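Local coordinates for putative carbohydrate metabolism domain-containing protein (PDB 3S30) that is of unknown function but is a putative glycoside hydrolase with a galactose-binding-like fold, probably acting in carbohydrate metabolism, at residues E232-F246 with D330-I342. Numbering follows the deposited sequence.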
loop_
_atom_site.group_PDB
_atom_site.type_symbol
_atom_site.label_atom_id
_atom_site.label_comp_id
_atom_site.label_asym_id
_atom_site.label_seq_id
_atom_site.Cartn_x
_atom_site.Cartn_y
_atom_site.Cartn_z
ATOM N N GLU A 232 -12.221 7.300 16.698
ATOM C CA GLU A 232 -11.550 6.665 17.820
ATOM C C GLU A 232 -10.249 6.004 17.370
ATOM O O GLU A 232 -10.261 5.095 16.538
ATOM C CB GLU A 232 -12.474 5.648 18.475
ATOM C CG GLU A 232 -13.651 6.284 19.200
ATOM C CD GLU A 232 -14.559 5.264 19.839
ATOM O OE1 GLU A 232 -14.095 4.503 20.716
ATOM O OE2 GLU A 232 -15.750 5.224 19.469
ATOM N N PHE A 233 -9.134 6.485 17.923
ATOM C CA PHE A 233 -7.815 5.968 17.599
ATOM C C PHE A 233 -7.471 4.814 18.550
ATOM O O PHE A 233 -7.463 4.994 19.759
ATOM C CB PHE A 233 -6.781 7.105 17.708
ATOM C CG PHE A 233 -5.441 6.786 17.096
ATOM C CD1 PHE A 233 -4.483 6.088 17.811
ATOM C CD2 PHE A 233 -5.139 7.192 15.805
ATOM C CE1 PHE A 233 -3.238 5.787 17.249
ATOM C CE2 PHE A 233 -3.904 6.896 15.235
ATOM C CZ PHE A 233 -2.947 6.186 15.969
ATOM N N TYR A 234 -7.191 3.637 17.998
ATOM C CA TYR A 234 -6.781 2.477 18.806
ATOM C C TYR A 234 -5.278 2.505 19.019
ATOM O O TYR A 234 -4.510 2.483 18.069
ATOM C CB TYR A 234 -7.189 1.144 18.150
ATOM C CG TYR A 234 -8.672 0.807 18.221
ATOM C CD1 TYR A 234 -9.627 1.788 18.457
ATOM C CD2 TYR A 234 -9.119 -0.505 18.025
ATOM C CE1 TYR A 234 -10.976 1.481 18.509
ATOM C CE2 TYR A 234 -10.469 -0.824 18.076
ATOM C CZ TYR A 234 -11.391 0.179 18.317
ATOM O OH TYR A 234 -12.736 -0.100 18.359
ATOM N N GLU A 235 -4.870 2.577 20.274
ATOM C CA GLU A 235 -3.460 2.564 20.646
ATOM C C GLU A 235 -3.354 1.905 22.020
ATOM O O GLU A 235 -4.029 2.324 22.969
ATOM C CB GLU A 235 -2.861 3.984 20.656
ATOM C CG GLU A 235 -3.658 5.054 21.452
ATOM C CD GLU A 235 -3.077 6.473 21.302
ATOM O OE1 GLU A 235 -1.839 6.638 21.292
ATOM O OE2 GLU A 235 -3.863 7.435 21.193
ATOM N N ASN A 236 -2.520 0.869 22.106
ATOM C CA ASN A 236 -2.379 0.057 23.316
ATOM C C ASN A 236 -3.698 -0.683 23.578
ATOM O O ASN A 236 -4.242 -1.300 22.657
ATOM C CB ASN A 236 -1.906 0.928 24.492
ATOM C CG ASN A 236 -0.678 1.767 24.129
ATOM O OD1 ASN A 236 0.281 1.257 23.537
ATOM N ND2 ASN A 236 -0.707 3.054 24.473
ATOM N N GLY A 237 -4.227 -0.633 24.792
ATOM C CA GLY A 237 -5.571 -1.149 25.031
ATOM C C GLY A 237 -6.585 -0.031 25.187
ATOM O O GLY A 237 -7.565 -0.175 25.917
ATOM N N GLU A 238 -6.357 1.075 24.489
ATOM C CA GLU A 238 -7.133 2.292 24.679
ATOM C C GLU A 238 -7.699 2.865 23.382
ATOM O O GLU A 238 -7.136 2.684 22.297
ATOM C CB GLU A 238 -6.261 3.350 25.360
ATOM C CG GLU A 238 -5.715 2.910 26.709
ATOM C CD GLU A 238 -5.058 4.042 27.466
ATOM O OE1 GLU A 238 -4.595 5.009 26.811
ATOM O OE2 GLU A 238 -5.014 3.969 28.712
ATOM N N SER A 239 -8.814 3.573 23.527
ATOM C CA SER A 239 -9.474 4.270 22.426
ATOM C C SER A 239 -9.490 5.772 22.711
ATOM O O SER A 239 -10.149 6.202 23.655
ATOM C CB SER A 239 -10.899 3.733 22.288
ATOM O OG SER A 239 -11.710 4.600 21.525
ATOM N N THR A 240 -8.775 6.558 21.902
ATOM C CA THR A 240 -8.570 8.002 22.147
ATOM C C THR A 240 -9.027 8.897 20.991
ATOM O O THR A 240 -9.379 8.405 19.927
ATOM C CB THR A 240 -7.085 8.322 22.392
ATOM O OG1 THR A 240 -6.359 8.182 21.164
ATOM C CG2 THR A 240 -6.478 7.385 23.466
ATOM N N ASN A 241 -9.013 10.215 21.212
ATOM C CA ASN A 241 -9.300 11.188 20.135
ATOM C C ASN A 241 -8.039 11.678 19.418
ATOM O O ASN A 241 -8.047 12.738 18.799
ATOM C CB ASN A 241 -10.114 12.390 20.641
ATOM C CG ASN A 241 -9.292 13.342 21.509
ATOM O OD1 ASN A 241 -8.368 12.921 22.178
ATOM N ND2 ASN A 241 -9.646 14.628 21.504
ATOM N N ARG A 242 -6.955 10.913 19.512
ATOM C CA ARG A 242 -5.798 11.150 18.686
ATOM C C ARG A 242 -6.220 11.151 17.205
ATOM O O ARG A 242 -7.093 10.388 16.769
ATOM C CB ARG A 242 -4.724 10.093 18.944
ATOM C CG ARG A 242 -3.468 10.283 18.111
ATOM C CD ARG A 242 -2.420 9.262 18.470
ATOM N NE ARG A 242 -1.371 9.174 17.456
ATOM C CZ ARG A 242 -0.380 8.281 17.455
ATOM N NH1 ARG A 242 -0.281 7.363 18.414
ATOM N NH2 ARG A 242 0.528 8.314 16.486
ATOM N N LYS A 243 -5.602 12.038 16.443
ATOM C CA LYS A 243 -5.968 12.230 15.055
ATOM C C LYS A 243 -5.076 11.311 14.220
ATOM O O LYS A 243 -3.856 11.491 14.176
ATOM C CB LYS A 243 -5.796 13.705 14.671
ATOM C CG LYS A 243 -6.603 14.140 13.465
ATOM C CD LYS A 243 -8.102 14.253 13.777
ATOM C CE LYS A 243 -8.416 15.436 14.702
ATOM N NZ LYS A 243 -9.879 15.621 14.925
ATOM N N ASP A 244 -5.695 10.314 13.592
ATOM C CA ASP A 244 -4.988 9.367 12.737
ATOM C C ASP A 244 -4.401 10.083 11.520
ATOM O O ASP A 244 -4.981 11.071 11.029
ATOM C CB ASP A 244 -5.948 8.266 12.263
ATOM C CG ASP A 244 -5.226 6.988 11.821
ATOM O OD1 ASP A 244 -3.966 6.918 11.862
ATOM O OD2 ASP A 244 -5.948 6.046 11.425
ATOM N N VAL A 245 -3.248 9.607 11.054
ATOM C CA VAL A 245 -2.675 10.104 9.807
ATOM C C VAL A 245 -2.422 8.931 8.879
ATOM O O VAL A 245 -2.259 7.790 9.324
ATOM C CB VAL A 245 -1.381 10.980 10.020
ATOM C CG1 VAL A 245 -1.649 12.109 11.060
ATOM C CG2 VAL A 245 -0.158 10.122 10.431
ATOM N N PHE A 246 -2.437 9.219 7.584
ATOM C CA PHE A 246 -2.267 8.208 6.558
ATOM C C PHE A 246 -0.840 8.252 6.035
ATOM O O PHE A 246 -0.086 9.161 6.362
ATOM C CB PHE A 246 -3.266 8.439 5.419
ATOM C CG PHE A 246 -2.983 9.669 4.560
ATOM C CD1 PHE A 246 -2.181 9.577 3.432
ATOM C CD2 PHE A 246 -3.575 10.889 4.849
ATOM C CE1 PHE A 246 -1.947 10.693 2.619
ATOM C CE2 PHE A 246 -3.349 12.006 4.042
ATOM C CZ PHE A 246 -2.530 11.903 2.928
ATOM N N ASP A 330 0.278 -0.601 10.771
ATOM C CA ASP A 330 1.137 -1.781 10.620
ATOM C C ASP A 330 1.512 -2.364 11.972
ATOM O O ASP A 330 1.727 -3.568 12.085
ATOM C CB ASP A 330 2.391 -1.462 9.784
ATOM C CG ASP A 330 3.181 -0.253 10.308
ATOM O OD1 ASP A 330 2.735 0.442 11.263
ATOM O OD2 ASP A 330 4.262 0.010 9.742
ATOM N N VAL A 331 1.571 -1.507 12.986
ATOM C CA VAL A 331 1.746 -1.917 14.384
ATOM C C VAL A 331 0.463 -1.621 15.211
ATOM O O VAL A 331 0.520 -1.408 16.429
ATOM C CB VAL A 331 2.999 -1.235 15.031
ATOM C CG1 VAL A 331 4.281 -1.692 14.337
ATOM C CG2 VAL A 331 2.885 0.298 15.003
ATOM N N PHE A 332 -0.688 -1.623 14.534
ATOM C CA PHE A 332 -2.004 -1.565 15.183
ATOM C C PHE A 332 -2.251 -0.288 16.014
ATOM O O PHE A 332 -2.889 -0.317 17.075
ATOM C CB PHE A 332 -2.228 -2.850 16.001
ATOM C CG PHE A 332 -1.871 -4.087 15.241
ATOM C CD1 PHE A 332 -2.652 -4.492 14.153
ATOM C CD2 PHE A 332 -0.721 -4.802 15.545
ATOM C CE1 PHE A 332 -2.309 -5.610 13.405
ATOM C CE2 PHE A 332 -0.372 -5.924 14.799
ATOM C CZ PHE A 332 -1.174 -6.327 13.726
ATOM N N GLN A 333 -1.737 0.823 15.502
ATOM C CA GLN A 333 -2.055 2.150 15.996
ATOM C C GLN A 333 -2.811 2.898 14.892
ATOM O O GLN A 333 -2.222 3.373 13.923
ATOM C CB GLN A 333 -0.777 2.898 16.367
ATOM C CG GLN A 333 0.063 2.188 17.439
ATOM C CD GLN A 333 1.282 2.991 17.854
ATOM O OE1 GLN A 333 1.470 4.138 17.422
ATOM N NE2 GLN A 333 2.118 2.398 18.695
ATOM N N GLY A 334 -4.125 3.002 15.037
ATOM C CA GLY A 334 -4.930 3.624 14.003
ATOM C C GLY A 334 -6.378 3.715 14.405
ATOM O O GLY A 334 -6.785 3.157 15.425
ATOM N N ALA A 335 -7.151 4.431 13.599
ATOM C CA ALA A 335 -8.573 4.637 13.864
ATOM C C ALA A 335 -9.435 3.816 12.906
ATOM O O ALA A 335 -9.358 4.012 11.691
ATOM C CB ALA A 335 -8.914 6.108 13.736
ATOM N N PRO A 336 -10.246 2.887 13.436
ATOM C CA PRO A 336 -11.286 2.358 12.561
ATOM C C PRO A 336 -12.107 3.484 11.941
ATOM O O PRO A 336 -12.454 4.444 12.636
ATOM C CB PRO A 336 -12.148 1.520 13.512
ATOM C CG PRO A 336 -11.187 1.022 14.523
ATOM C CD PRO A 336 -10.248 2.204 14.745
ATOM N N GLY A 337 -12.377 3.376 10.642
ATOM C CA GLY A 337 -13.156 4.369 9.913
ATOM C C GLY A 337 -12.300 5.354 9.149
ATOM O O GLY A 337 -12.820 6.103 8.310
ATOM N N SER A 338 -10.993 5.368 9.427
ATOM C CA SER A 338 -10.075 6.269 8.718
ATOM C C SER A 338 -10.106 5.907 7.256
ATOM O O SER A 338 -9.833 4.761 6.893
ATOM C CB SER A 338 -8.638 6.181 9.246
ATOM O OG SER A 338 -8.503 6.905 10.455
ATOM N N THR A 339 -10.468 6.882 6.429
ATOM C CA THR A 339 -10.761 6.644 5.032
ATOM C C THR A 339 -9.828 7.460 4.143
ATOM O O THR A 339 -9.824 8.681 4.200
ATOM C CB THR A 339 -12.238 6.941 4.723
ATOM O OG1 THR A 339 -13.054 6.167 5.618
ATOM C CG2 THR A 339 -12.580 6.557 3.275
ATOM N N LEU A 340 -8.997 6.763 3.366
ATOM C CA LEU A 340 -8.146 7.400 2.362
ATOM C C LEU A 340 -8.682 6.988 1.005
ATOM O O LEU A 340 -8.756 5.792 0.703
ATOM C CB LEU A 340 -6.689 6.959 2.499
ATOM C CG LEU A 340 -5.657 7.576 1.543
ATOM C CD1 LEU A 340 -5.477 9.086 1.754
ATOM C CD2 LEU A 340 -4.315 6.862 1.711
ATOM N N LEU A 341 -9.086 7.977 0.211
ATOM C CA LEU A 341 -9.474 7.737 -1.166
ATOM C C LEU A 341 -8.316 8.181 -2.045
ATOM O O LEU A 341 -7.716 9.204 -1.808
ATOM C CB LEU A 341 -10.785 8.473 -1.523
ATOM C CG LEU A 341 -12.028 8.141 -0.665
ATOM C CD1 LEU A 341 -13.267 8.885 -1.135
ATOM C CD2 LEU A 341 -12.322 6.642 -0.618
ATOM N N ILE A 342 -7.984 7.379 -3.047
ATOM C CA ILE A 342 -6.921 7.723 -3.986
ATOM C C ILE A 342 -7.422 7.519 -5.395
ATOM O O ILE A 342 -8.137 6.570 -5.667
ATOM C CB ILE A 342 -5.657 6.851 -3.786
ATOM C CG1 ILE A 342 -5.169 6.918 -2.330
ATOM C CG2 ILE A 342 -4.530 7.320 -4.733
ATOM C CD1 ILE A 342 -4.670 8.337 -1.908
HETATM O O HOH W 1 -12.608 4.741 15.169
HETATM O O HOH W 2 -1.372 -0.793 20.028
HETATM O O HOH W 3 -1.834 5.223 12.134
#
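Y234 and G334 form a lone antiparallel bridge, a hydrogen-bonded pair that ties the β-hairpin 233-240, with its type II' turn 235-238, to the loop entering strand 339-349. Y234 N donates to G334 O at 2.6 Å, and G334 N answers to Y234 O. Lacking a side chain, G334 brings its N and CA over one face of the F233 ring, CA standing 3.9 Å from the centroid in a CH-pi contact; a CB would crowd the D244 carboxylate. The aliphatic CD of R242 covers the opposite face, so the phenyl is sandwiched.

The tightly packed part centres on the buried carboxylate of D244. A chi1 of -159° swings it away from the D244 amide nitrogen, and OD2 reaches S338 OG at 2.9 Å and A335 N at 3.0 Å, the two donors arriving from opposite faces of the carboxylate plane; OD2 also hydrogen-bonds S326 OG, outside the two segments. OD1 meets a water that also donates to Q333 O. Were D244 an alanine, A335 N, S338 OG and S326 OG would probably lose their shared acceptor and the type II turn 335-338 be freer to shift.

The outer side is looser. P336, suited to that turn by its fixed phi as G337 is by its positive one (98°), lays CD over one face of the partly exposed Y234 ring, while a water links E232 O to P336 O. On the exposed flank R242 NH1 stays 3.8 Å from Q333 OE1; it salt-bridges E235 OE1 through a weak 3.4 Å bond, with F233 CZ over the guanidinium face.

Inward, L340 CD1 sits over the F246 ring, which also meets Y225 and Y227. Strand 339-349 runs between strands 166-173 and 218-228, and F246 leads into strand 247-254.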